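PDB 2V27: phenylalanine hydroxylase from Colwellia psychrerythraea, which probably converts L-phenylalanine to L-tyrosine with molecular oxygen and tetrahydrobiopterin, using an active-site iron. Local coordinates for residues D119-H122 with E123-H127; L161-T165 with I166-L170; E19-T22 with E23-L26. One frame throughout, in Å; residues are numbered along the deposited sequence.

Contact 1: D119-H122 with E123-H127; sequences DIFH and EIFGH. With FE (Fe (III) ion), chain E.
The iron is gripped by His122 and His127 from the same helix: His122 NE2 lies 2.0 Å from the metal, and the two ring nitrogens, His122 NE2 and His127 NE2, come within 3.1 Å of each other because both face it. Their rings stand at 82° to each other. A water bound to the iron also hydrogen-bonds to Glu123 OE1 at 2.7 Å. With CG anti to the backbone N (chi1 169°), His122 throws its ring along the helix toward the iron, whereas His127 reaches it with CG beside its own N (chi1 -65°). The five-residue spacing is the HxxxxH signature of aromatic amino acid hydroxylases; Glu167 completes the facial triad of two histidines and one carboxylate. Ser186 OG bonds to His122 ND1, so that, with the metal bond at NE2, both ring nitrogens are held. At the helix start Asp119 is the N-cap, its OD2 accepting from His122 N at 3.0 Å, and its other oxygen forms a salt bridge with Arg107. On the side facing helix 22-38, Phe121 and Phe125 lie near parallel but slid apart, and Phe125 CB sits over the Phe121 face, 3.7 Å from its centroid. Beside them run the isoleucines, Ile120 CG1 meeting Ile124 CD1 at 3.7 Å.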
ATOM      1  N   ASP B 119       5.119   2.580 -18.873  1.00 13.26           N
ATOM      2  CA  ASP B 119       5.445   2.000 -20.174  1.00 13.56           C
ATOM      3  C   ASP B 119       4.751   2.758 -21.302  1.00 11.64           C
ATOM      4  O   ASP B 119       4.047   3.756 -21.078  1.00 10.47           O
ATOM      5  CB  ASP B 119       5.211   0.462 -20.220  1.00 13.35           C
ATOM      6  CG  ASP B 119       3.755   0.078 -20.331  1.00 12.34           C
ATOM      7  OD1 ASP B 119       3.518  -1.138 -20.593  1.00 12.99           O
ATOM      8  OD2 ASP B 119       2.835   0.959 -20.247  1.00 13.00           O
ATOM      9  N   ILE B 120       4.919   2.279 -22.539  1.00 11.40           N
ATOM     10  CA  ILE B 120       4.412   3.006 -23.687  1.00 12.06           C
ATOM     11  C   ILE B 120       2.881   3.070 -23.672  1.00 11.52           C
ATOM     12  O   ILE B 120       2.295   4.067 -24.136  1.00 10.40           O
ATOM     13  CB  ILE B 120       4.980   2.430 -25.003  1.00 12.31           C
ATOM     14  CG1 ILE B 120       4.691   3.382 -26.151  1.00 12.89           C
ATOM     15  CG2 ILE B 120       4.437   1.047 -25.344  1.00 14.89           C
ATOM     16  CD1 ILE B 120       5.592   3.047 -27.424  1.00 13.56           C
ATOM     17  N   PHE B 121       2.231   2.016 -23.132  1.00 11.30           N
ATOM     18  CA  PHE B 121       0.781   2.072 -22.993  1.00 10.37           C
ATOM     19  C   PHE B 121       0.322   3.156 -21.978  1.00 10.26           C
ATOM     20  O   PHE B 121      -0.593   3.948 -22.276  1.00  9.10           O
ATOM     21  CB  PHE B 121       0.198   0.689 -22.648  1.00 10.79           C
ATOM     22  CG  PHE B 121      -1.305   0.720 -22.564  1.00  9.70           C
ATOM     23  CD1 PHE B 121      -2.062   0.697 -23.737  1.00 10.96           C
ATOM     24  CD2 PHE B 121      -1.982   0.875 -21.323  1.00 11.27           C
ATOM     25  CE1 PHE B 121      -3.497   0.788 -23.693  1.00 10.57           C
ATOM     26  CE2 PHE B 121      -3.393   0.966 -21.268  1.00  8.95           C
ATOM     27  CZ  PHE B 121      -4.160   0.924 -22.427  1.00 11.60           C
ATOM     28  N   HIS B 122       0.914   3.158 -20.797  1.00 10.84           N
ATOM     29  CA  HIS B 122       0.610   4.231 -19.832  1.00  9.21           C
ATOM     30  C   HIS B 122       0.721   5.627 -20.479  1.00  9.36           C
ATOM     31  O   HIS B 122      -0.169   6.457 -20.372  1.00 10.37           O
ATOM     32  CB  HIS B 122       1.499   4.145 -18.600  1.00 10.88           C
ATOM     33  CG  HIS B 122       1.383   5.360 -17.730  1.00 10.56           C
ATOM     34  ND1 HIS B 122       0.190   5.695 -17.110  1.00 16.85           N
ATOM     35  CD2 HIS B 122       2.240   6.375 -17.476  1.00 14.35           C
ATOM     36  CE1 HIS B 122       0.361   6.822 -16.429  1.00 17.79           C
ATOM     37  NE2 HIS B 122       1.598   7.257 -16.637  1.00 14.23           N
ATOM     38  N   GLU B 123       1.814   5.887 -21.196  1.00  9.34           N
ATOM     39  CA  GLU B 123       2.040   7.250 -21.700  1.00  9.37           C
ATOM     40  C   GLU B 123       1.114   7.562 -22.856  1.00 10.36           C
ATOM     41  O   GLU B 123       0.529   8.655 -22.851  1.00 10.89           O
ATOM     42  CB  GLU B 123       3.515   7.449 -22.165  1.00  9.83           C
ATOM     43  CG  GLU B 123       4.591   7.036 -21.143  1.00 10.14           C
ATOM     44  CD  GLU B 123       4.668   7.921 -19.918  1.00 13.14           C
ATOM     45  OE1 GLU B 123       3.747   8.761 -19.670  1.00 12.53           O
ATOM     46  OE2 GLU B 123       5.686   7.774 -19.183  1.00 17.18           O
ATOM     47  N   ILE B 124       1.007   6.653 -23.843  1.00 10.13           N
ATOM     48  CA  ILE B 124       0.227   6.995 -25.028  1.00 11.06           C
ATOM     49  C   ILE B 124      -1.287   6.920 -24.746  1.00 10.64           C
ATOM     50  O   ILE B 124      -2.024   7.821 -25.134  1.00 11.28           O
ATOM     51  CB  ILE B 124       0.666   6.134 -26.265  1.00 10.53           C
ATOM     52  CG1 ILE B 124       2.108   6.508 -26.659  1.00 14.07           C
ATOM     53  CG2 ILE B 124      -0.273   6.337 -27.447  1.00 11.65           C
ATOM     54  CD1 ILE B 124       2.590   5.810 -27.931  1.00 15.22           C
ATOM     55  N   PHE B 125      -1.731   5.854 -24.067  1.00  9.81           N
ATOM     56  CA  PHE B 125      -3.132   5.761 -23.748  1.00  9.57           C
ATOM     57  C   PHE B 125      -3.525   6.692 -22.581  1.00  8.90           C
ATOM     58  O   PHE B 125      -4.581   7.390 -22.615  1.00  8.79           O
ATOM     59  CB  PHE B 125      -3.508   4.307 -23.453  1.00 10.17           C
ATOM     60  CG  PHE B 125      -4.978   4.103 -23.356  1.00  8.81           C
ATOM     61  CD1 PHE B 125      -5.719   3.610 -24.448  1.00 10.91           C
ATOM     62  CD2 PHE B 125      -5.595   4.340 -22.158  1.00 12.59           C
ATOM     63  CE1 PHE B 125      -7.128   3.434 -24.336  1.00 12.13           C
ATOM     64  CE2 PHE B 125      -6.938   4.162 -22.016  1.00 11.40           C
ATOM     65  CZ  PHE B 125      -7.725   3.713 -23.064  1.00 12.80           C
ATOM     66  N   GLY B 126      -2.698   6.717 -21.541  1.00  8.76           N
ATOM     67  CA  GLY B 126      -3.058   7.510 -20.362  1.00  9.39           C
ATOM     68  C   GLY B 126      -2.945   9.033 -20.504  1.00  8.50           C
ATOM     69  O   GLY B 126      -3.788   9.765 -19.948  1.00  9.30           O
ATOM     70  N   HIS B 127      -1.839   9.512 -21.130  1.00  8.81           N
ATOM     71  CA  HIS B 127      -1.551  10.965 -21.190  1.00  9.14           C
ATOM     72  C   HIS B 127      -1.757  11.628 -22.557  1.00 10.23           C
ATOM     73  O   HIS B 127      -2.275  12.740 -22.676  1.00 10.09           O
ATOM     74  CB  HIS B 127      -0.133  11.269 -20.694  1.00 10.46           C
ATOM     75  CG  HIS B 127       0.086  10.961 -19.234  1.00 10.74           C
ATOM     76  ND1 HIS B 127      -0.720  11.450 -18.213  1.00 11.41           N
ATOM     77  CD2 HIS B 127       1.010  10.175 -18.637  1.00  9.21           C
ATOM     78  CE1 HIS B 127      -0.276  10.990 -17.052  1.00 12.65           C
ATOM     79  NE2 HIS B 127       0.757  10.206 -17.278  1.00 11.70           N
TER
HETATM   80 FE    FE E3008       2.082   9.114 -15.981  1.00 10.69          FE
HETATM   81  O   HOH W   1       3.798   9.492 -17.120  1.00 13.87           O
HETATM   82  O   HOH W   2       3.673   8.165 -14.694  1.00 21.08           O

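Contact 2: L161-T165 with I166-L170; sequences LYWFT and IEFGL. With FE (Fe (III) ion), chain E.
Tyr162 and Glu167 are joined first through the backbone: Glu167 N donates to Tyr162 O at 3.1 Å, and Thr165 N reaches the same oxygen from the opposite face of its carbonyl plane. Phe168 N bonds five residues back, to Trp163 O, at 2.8 Å. The bonds from Glu167 N and Phe168 N both span five residues, so the last turn of helix 152-167 is widened in the pi manner before Gly169 N closes back on Thr165 O. A water donates to both Phe164 O and Phe168 O, bridging the helix end.

Glu167 chelates the iron with both oxygens, OE1 at 2.1 Å and OE2 at 2.3 Å, and is the carboxylate of the facial triad, two histidines and one carboxylate, that this enzyme family shares; His122 and His127 supply the rest. Its chain bends at chi2 (-71°), turning the carboxylate toward the metal, and OE1 lies at the edge of the Tyr162 ring, near its plane, 3.4 Å from Tyr162 CE2.

Among the aromatic and apolar contacts, Ile166 CB stands almost centrally over one face of the Tyr162 ring, and Ile166 CD1 presses to 3.2 Å from Tyr162 CE1, a tight fit. Replacing Tyr162 by an alanine would probably leave Ile166 without the ring face it packs on and strip away the ring edge beside Glu167 OE1. Trp163 and Phe168 run alongside each other, their planes 38° apart; Phe168 CE1 comes over the indole face, 3.3 Å from Trp163 CH2. Gln221 takes the Trp163 NE1 proton, and Tyr215 stacks on the indole.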
ATOM      1  N   LEU B 161       2.417  18.172  -6.833  1.00  7.39           N
ATOM      2  CA  LEU B 161       1.425  18.830  -7.666  1.00  8.39           C
ATOM      3  C   LEU B 161       1.099  17.985  -8.925  1.00  7.07           C
ATOM      4  O   LEU B 161      -0.075  17.757  -9.259  1.00  7.96           O
ATOM      5  CB  LEU B 161       1.876  20.242  -8.085  1.00  8.45           C
ATOM      6  CG  LEU B 161       0.931  20.995  -9.047  1.00  8.87           C
ATOM      7  CD1 LEU B 161      -0.553  21.156  -8.547  1.00  9.26           C
ATOM      8  CD2 LEU B 161       1.545  22.394  -9.393  1.00 11.24           C
ATOM      9  N   TYR B 162       2.122  17.469  -9.590  1.00  7.68           N
ATOM     10  CA  TYR B 162       1.985  16.683 -10.808  1.00  8.03           C
ATOM     11  C   TYR B 162       1.204  15.407 -10.460  1.00  7.59           C
ATOM     12  O   TYR B 162       0.263  15.014 -11.187  1.00  6.47           O
ATOM     13  CB  TYR B 162       3.393  16.321 -11.287  1.00  9.00           C
ATOM     14  CG  TYR B 162       3.492  15.735 -12.698  1.00  9.48           C
ATOM     15  CD1 TYR B 162       3.648  16.592 -13.801  1.00 10.79           C
ATOM     16  CD2 TYR B 162       3.426  14.368 -12.921  1.00 11.66           C
ATOM     17  CE1 TYR B 162       3.748  16.107 -15.102  1.00 10.95           C
ATOM     18  CE2 TYR B 162       3.549  13.853 -14.256  1.00  9.56           C
ATOM     19  CZ  TYR B 162       3.723  14.769 -15.316  1.00 11.28           C
ATOM     20  OH  TYR B 162       3.829  14.404 -16.661  1.00 13.32           O
ATOM     21  N   TRP B 163       1.537  14.803  -9.319  1.00  7.49           N
ATOM     22  CA  TRP B 163       0.923  13.549  -8.907  1.00  6.26           C
ATOM     23  C   TRP B 163      -0.593  13.726  -8.788  1.00  7.55           C
ATOM     24  O   TRP B 163      -1.358  12.911  -9.288  1.00  6.80           O
ATOM     25  CB  TRP B 163       1.516  13.122  -7.553  1.00  7.77           C
ATOM     26  CG  TRP B 163       0.956  11.825  -7.037  1.00  8.18           C
ATOM     27  CD1 TRP B 163       0.013  11.648  -6.017  1.00  9.14           C
ATOM     28  CD2 TRP B 163       1.350  10.512  -7.449  1.00  8.27           C
ATOM     29  NE1 TRP B 163      -0.203  10.288  -5.811  1.00  8.16           N
ATOM     30  CE2 TRP B 163       0.616   9.566  -6.658  1.00  6.69           C
ATOM     31  CE3 TRP B 163       2.236  10.035  -8.426  1.00  7.05           C
ATOM     32  CZ2 TRP B 163       0.751   8.159  -6.841  1.00  8.91           C
ATOM     33  CZ3 TRP B 163       2.386   8.649  -8.591  1.00  9.20           C
ATOM     34  CH2 TRP B 163       1.646   7.725  -7.800  1.00 11.30           C
ATOM     35  N   PHE B 164      -0.994  14.792  -8.111  1.00  7.57           N
ATOM     36  CA  PHE B 164      -2.392  15.003  -7.862  1.00  7.50           C
ATOM     37  C   PHE B 164      -3.197  15.599  -9.008  1.00  7.30           C
ATOM     38  O   PHE B 164      -4.419  15.772  -8.870  1.00  8.35           O
ATOM     39  CB  PHE B 164      -2.537  15.818  -6.596  1.00  7.76           C
ATOM     40  CG  PHE B 164      -2.261  14.996  -5.354  1.00  7.09           C
ATOM     41  CD1 PHE B 164      -1.134  15.254  -4.540  1.00  8.24           C
ATOM     42  CD2 PHE B 164      -3.132  13.923  -5.035  1.00  7.68           C
ATOM     43  CE1 PHE B 164      -0.895  14.485  -3.357  1.00  8.02           C
ATOM     44  CE2 PHE B 164      -2.929  13.145  -3.896  1.00  7.47           C
ATOM     45  CZ  PHE B 164      -1.814  13.431  -3.038  1.00  7.52           C
ATOM     46  N   THR B 165      -2.536  15.924 -10.139  1.00  7.40           N
ATOM     47  CA  THR B 165      -3.214  16.508 -11.322  1.00  7.32           C
ATOM     48  C   THR B 165      -2.978  15.561 -12.503  1.00  6.93           C
ATOM     49  O   THR B 165      -3.806  14.707 -12.786  1.00  8.30           O
ATOM     50  CB  THR B 165      -2.702  17.974 -11.628  1.00  6.83           C
ATOM     51  OG1 THR B 165      -1.260  18.014 -11.668  1.00  6.44           O
ATOM     52  CG2 THR B 165      -3.201  18.899 -10.511  1.00  7.92           C
ATOM     53  N   ILE B 166      -1.833  15.681 -13.159  1.00  5.68           N
ATOM     54  CA  ILE B 166      -1.554  14.862 -14.337  1.00  7.01           C
ATOM     55  C   ILE B 166      -1.638  13.356 -14.087  1.00  5.24           C
ATOM     56  O   ILE B 166      -2.078  12.623 -15.006  1.00  7.21           O
ATOM     57  CB  ILE B 166      -0.176  15.303 -14.912  1.00  8.07           C
ATOM     58  CG1 ILE B 166      -0.360  16.741 -15.511  1.00 11.43           C
ATOM     59  CG2 ILE B 166       0.369  14.292 -15.993  1.00  5.18           C
ATOM     60  CD1 ILE B 166       0.888  17.409 -15.912  1.00 18.31           C
ATOM     61  N   GLU B 167      -1.173  12.873 -12.912  1.00  5.95           N
ATOM     62  CA  GLU B 167      -1.228  11.427 -12.695  1.00  6.87           C
ATOM     63  C   GLU B 167      -2.590  10.953 -12.126  1.00  5.97           C
ATOM     64  O   GLU B 167      -3.163   9.971 -12.646  1.00  6.60           O
ATOM     65  CB  GLU B 167      -0.022  10.899 -11.884  1.00  8.04           C
ATOM     66  CG  GLU B 167       1.280  11.224 -12.592  1.00 10.31           C
ATOM     67  CD  GLU B 167       1.484  10.377 -13.880  1.00 11.37           C
ATOM     68  OE1 GLU B 167       2.439  10.690 -14.624  1.00 13.60           O
ATOM     69  OE2 GLU B 167       0.746   9.392 -14.146  1.00 13.27           O
ATOM     70  N   PHE B 168      -3.087  11.592 -11.065  1.00  7.04           N
ATOM     71  CA  PHE B 168      -4.284  11.093 -10.353  1.00  6.46           C
ATOM     72  C   PHE B 168      -5.456  12.060 -10.254  1.00  7.64           C
ATOM     73  O   PHE B 168      -6.336  11.911  -9.411  1.00  8.49           O
ATOM     74  CB  PHE B 168      -3.864  10.529  -8.957  1.00  6.36           C
ATOM     75  CG  PHE B 168      -3.165   9.207  -9.086  1.00  9.33           C
ATOM     76  CD1 PHE B 168      -1.802   9.155  -9.329  1.00 11.65           C
ATOM     77  CD2 PHE B 168      -3.905   8.021  -9.123  1.00 11.19           C
ATOM     78  CE1 PHE B 168      -1.162   7.937  -9.590  1.00 10.80           C
ATOM     79  CE2 PHE B 168      -3.276   6.803  -9.375  1.00 11.09           C
ATOM     80  CZ  PHE B 168      -1.887   6.768  -9.605  1.00  9.56           C
ATOM     81  N   GLY B 169      -5.478  13.047 -11.143  1.00  7.54           N
ATOM     82  CA  GLY B 169      -6.564  14.028 -11.132  1.00  7.67           C
ATOM     83  C   GLY B 169      -7.934  13.478 -11.473  1.00  7.10           C
ATOM     84  O   GLY B 169      -8.079  12.643 -12.359  1.00  7.78           O
ATOM     85  N   LEU B 170      -8.917  13.974 -10.734  1.00  7.44           N
ATOM     86  CA  LEU B 170     -10.300  13.662 -11.004  1.00  8.36           C
ATOM     87  C   LEU B 170     -11.080  14.933 -11.301  1.00  9.92           C
ATOM     88  O   LEU B 170     -10.618  16.051 -10.999  1.00  8.99           O
ATOM     89  CB  LEU B 170     -10.959  12.978  -9.783  1.00  9.24           C
ATOM     90  CG  LEU B 170     -10.276  11.698  -9.270  1.00  9.41           C
ATOM     91  CD1 LEU B 170     -11.111  11.115  -8.101  1.00  9.10           C
ATOM     92  CD2 LEU B 170     -10.164  10.664 -10.392  1.00 10.42           C
TER
HETATM   93 FE    FE E3008       2.082   9.114 -15.981  1.00 10.69          FE
HETATM   94  O   HOH W   3      -5.787  13.754  -7.307  1.00  8.21           O
HETATM   95  O   HOH W   2       3.673   8.165 -14.694  1.00 21.08           O
HETATM   96  O   HOH W   1       3.798   9.492 -17.120  1.00 13.87           O

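Contact 3: E19-T22 with E23-L26; sequences EWST and EENL
A capping box closes the first turn of helix 22-38, with Ser21 as N-cap and Glu24 three residues on. Each residue's side chain satisfies the other's backbone N-H. Ser21 OG accepts from Glu24 N at 2.9 Å, and Glu24 OE1 in return takes Ser21 N at 2.8 Å in a nearly straight bond, 169° at the hydrogen. The serine hydroxyl is placed for this by a chi1 of 79°, which sets OG between its own backbone N and carbonyl carbon, facing Glu24 N. Glu24 starts with CG beside its backbone N and then runs extended, carrying the carboxylate back past the serine. Ser21 N meets OE1 on the anti side, 17° out of the carboxylate plane. The same oxygen forms a salt bridge with Lys10, and OE2 hydrogen-bonds to Thr5 OG1, so both carboxylate oxygens are held and also link the start of the helix to the N-terminal segment. Negative charge beside the helix N-terminus is likely to be favoured by the backbone dipoles there.

The helical bonding proper begins with Asn25 N to Ser21 O at 2.9 Å and Leu26 N to Thr22 O, also 2.9 Å. Glu23 turns its acid end away from the cap to a salt bridge with Arg109. Trp20, just ahead of the box, crosses the Glu24 side chain at about a right angle and offers its ring edge, CE3 lying 3.5 Å from Glu24 OE1. Trp20 CB also approaches Asn25 OD1, to 3.6 Å, an oxygen that accepts its hydrogen bond from Ile61 N.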
ATOM      1  N   GLU B  19      10.500  -1.651 -34.183  1.00 21.25           N
ATOM      2  CA  GLU B  19       9.908  -2.926 -34.527  1.00 23.05           C
ATOM      3  C   GLU B  19       9.386  -3.616 -33.288  1.00 22.43           C
ATOM      4  O   GLU B  19      10.153  -3.996 -32.391  1.00 24.18           O
ATOM      5  CB  GLU B  19      10.900  -3.829 -35.276  1.00 24.50           C
ATOM      6  CG  GLU B  19      10.245  -5.081 -35.769  1.00 26.66           C
ATOM      7  CD  GLU B  19      11.006  -5.694 -36.876  1.00 30.20           C
ATOM      8  OE1 GLU B  19      11.876  -6.538 -36.583  1.00 33.46           O
ATOM      9  OE2 GLU B  19      10.753  -5.305 -38.020  1.00 30.56           O
ATOM     10  N   TRP B  20       8.061  -3.721 -33.242  1.00 22.25           N
ATOM     11  CA  TRP B  20       7.380  -4.362 -32.132  1.00 21.00           C
ATOM     12  C   TRP B  20       7.013  -5.757 -32.583  1.00 21.42           C
ATOM     13  O   TRP B  20       6.522  -5.949 -33.710  1.00 21.29           O
ATOM     14  CB  TRP B  20       6.105  -3.578 -31.748  1.00 19.82           C
ATOM     15  CG  TRP B  20       6.402  -2.195 -31.221  1.00 18.22           C
ATOM     16  CD1 TRP B  20       6.254  -1.000 -31.904  1.00 18.10           C
ATOM     17  CD2 TRP B  20       6.930  -1.862 -29.940  1.00 15.29           C
ATOM     18  NE1 TRP B  20       6.638   0.050 -31.094  1.00 15.33           N
ATOM     19  CE2 TRP B  20       7.042  -0.446 -29.884  1.00 14.39           C
ATOM     20  CE3 TRP B  20       7.255  -2.604 -28.800  1.00 17.10           C
ATOM     21  CZ2 TRP B  20       7.499   0.235 -28.741  1.00 16.55           C
ATOM     22  CZ3 TRP B  20       7.715  -1.930 -27.671  1.00 17.06           C
ATOM     23  CH2 TRP B  20       7.814  -0.509 -27.642  1.00 18.02           C
ATOM     24  N   SER B  21       7.219  -6.717 -31.683  1.00 21.54           N
ATOM     25  CA  SER B  21       6.835  -8.103 -31.973  1.00 21.80           C
ATOM     26  C   SER B  21       5.331  -8.323 -32.002  1.00 22.31           C
ATOM     27  O   SER B  21       4.554  -7.502 -31.497  1.00 21.84           O
ATOM     28  CB  SER B  21       7.476  -9.029 -30.969  1.00 22.36           C
ATOM     29  OG  SER B  21       6.743  -8.995 -29.762  1.00 22.03           O
ATOM     30  N   THR B  22       4.908  -9.425 -32.607  0.60 22.31           N
ATOM     31  CA  THR B  22       3.486  -9.794 -32.625  0.60 22.96           C
ATOM     32  C   THR B  22       2.967  -9.928 -31.181  0.60 22.95           C
ATOM     33  O   THR B  22       1.832  -9.506 -30.892  0.60 23.82           O
ATOM     34  CB  THR B  22       3.289 -11.116 -33.361  0.60 23.27           C
ATOM     35  OG1 THR B  22       4.347 -11.988 -32.967  0.60 24.17           O
ATOM     36  CG2 THR B  22       3.359 -10.900 -34.886  0.60 22.95           C
ATOM     37  N   GLU B  23       3.802 -10.474 -30.292  1.00 22.37           N
ATOM     38  CA  GLU B  23       3.457 -10.577 -28.850  1.00 22.67           C
ATOM     39  C   GLU B  23       3.307  -9.208 -28.180  1.00 21.80           C
ATOM     40  O   GLU B  23       2.388  -8.999 -27.395  1.00 20.83           O
ATOM     41  CB  GLU B  23       4.459 -11.439 -28.064  1.00 23.12           C
ATOM     42  CG  GLU B  23       4.246 -11.442 -26.549  1.00 26.19           C
ATOM     43  CD  GLU B  23       2.972 -12.167 -26.075  1.00 30.30           C
ATOM     44  OE1 GLU B  23       2.040 -12.495 -26.871  1.00 33.91           O
ATOM     45  OE2 GLU B  23       2.917 -12.405 -24.854  1.00 33.41           O
ATOM     46  N   GLU B  24       4.225  -8.291 -28.477  1.00 20.07           N
ATOM     47  CA  GLU B  24       4.126  -6.920 -27.927  1.00 19.27           C
ATOM     48  C   GLU B  24       2.850  -6.238 -28.436  1.00 19.02           C
ATOM     49  O   GLU B  24       2.139  -5.560 -27.662  1.00 18.08           O
ATOM     50  CB  GLU B  24       5.418  -6.154 -28.246  1.00 19.66           C
ATOM     51  CG  GLU B  24       6.557  -6.604 -27.386  1.00 19.23           C
ATOM     52  CD  GLU B  24       7.907  -6.220 -27.908  1.00 21.66           C
ATOM     53  OE1 GLU B  24       8.070  -6.011 -29.134  1.00 20.82           O
ATOM     54  OE2 GLU B  24       8.802  -6.102 -27.055  1.00 20.51           O
ATOM     55  N   ASN B  25       2.518  -6.418 -29.709  1.00 17.94           N
ATOM     56  CA  ASN B  25       1.294  -5.837 -30.273  1.00 18.10           C
ATOM     57  C   ASN B  25       0.037  -6.449 -29.658  1.00 19.54           C
ATOM     58  O   ASN B  25      -0.954  -5.760 -29.438  1.00 20.06           O
ATOM     59  CB  ASN B  25       1.252  -5.995 -31.807  1.00 19.46           C
ATOM     60  CG  ASN B  25       2.221  -5.053 -32.524  1.00 21.42           C
ATOM     61  OD1 ASN B  25       2.522  -3.910 -32.057  1.00 20.99           O
ATOM     62  ND2 ASN B  25       2.699  -5.518 -33.690  1.00 20.12           N
ATOM     63  N   LEU B  26       0.082  -7.752 -29.392  1.00 19.29           N
ATOM     64  CA  LEU B  26      -1.025  -8.424 -28.729  1.00 20.02           C
ATOM     65  C   LEU B  26      -1.203  -7.905 -27.295  1.00 17.67           C
ATOM     66  O   LEU B  26      -2.351  -7.738 -26.863  1.00 17.44           O
ATOM     67  CB  LEU B  26      -0.796  -9.939 -28.744  1.00 20.02           C
ATOM     68  CG  LEU B  26      -1.980 -10.832 -28.389  1.00 23.81           C
ATOM     69  CD1 LEU B  26      -3.124 -10.642 -29.365  1.00 27.72           C
ATOM     70  CD2 LEU B  26      -1.512 -12.312 -28.431  1.00 23.48           C
TER

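Overall arrangement
Contacts 1 and 2 are buried near the middle of the chain and share one iron: helix 120-131 supplies two imidazoles, the end of helix 152-167 a chelating carboxylate, and His127 NE2 comes within 3.2 Å of Glu167 OE1. Contact 3 lies at the surface, its centre about 24 Å from the chain centre, and there Glu23 and Glu24 pair with arginine and lysine instead of metal. It still reaches contact 1, where Trp20 CZ2 lies 3.6 Å from Ile120 CD1, but stays about 18 Å from contact 2 at the nearest atoms. Contacts 1 and 3 both include a helix N-cap, aspartate in one and serine in the other, whereas contact 2 is a helix end.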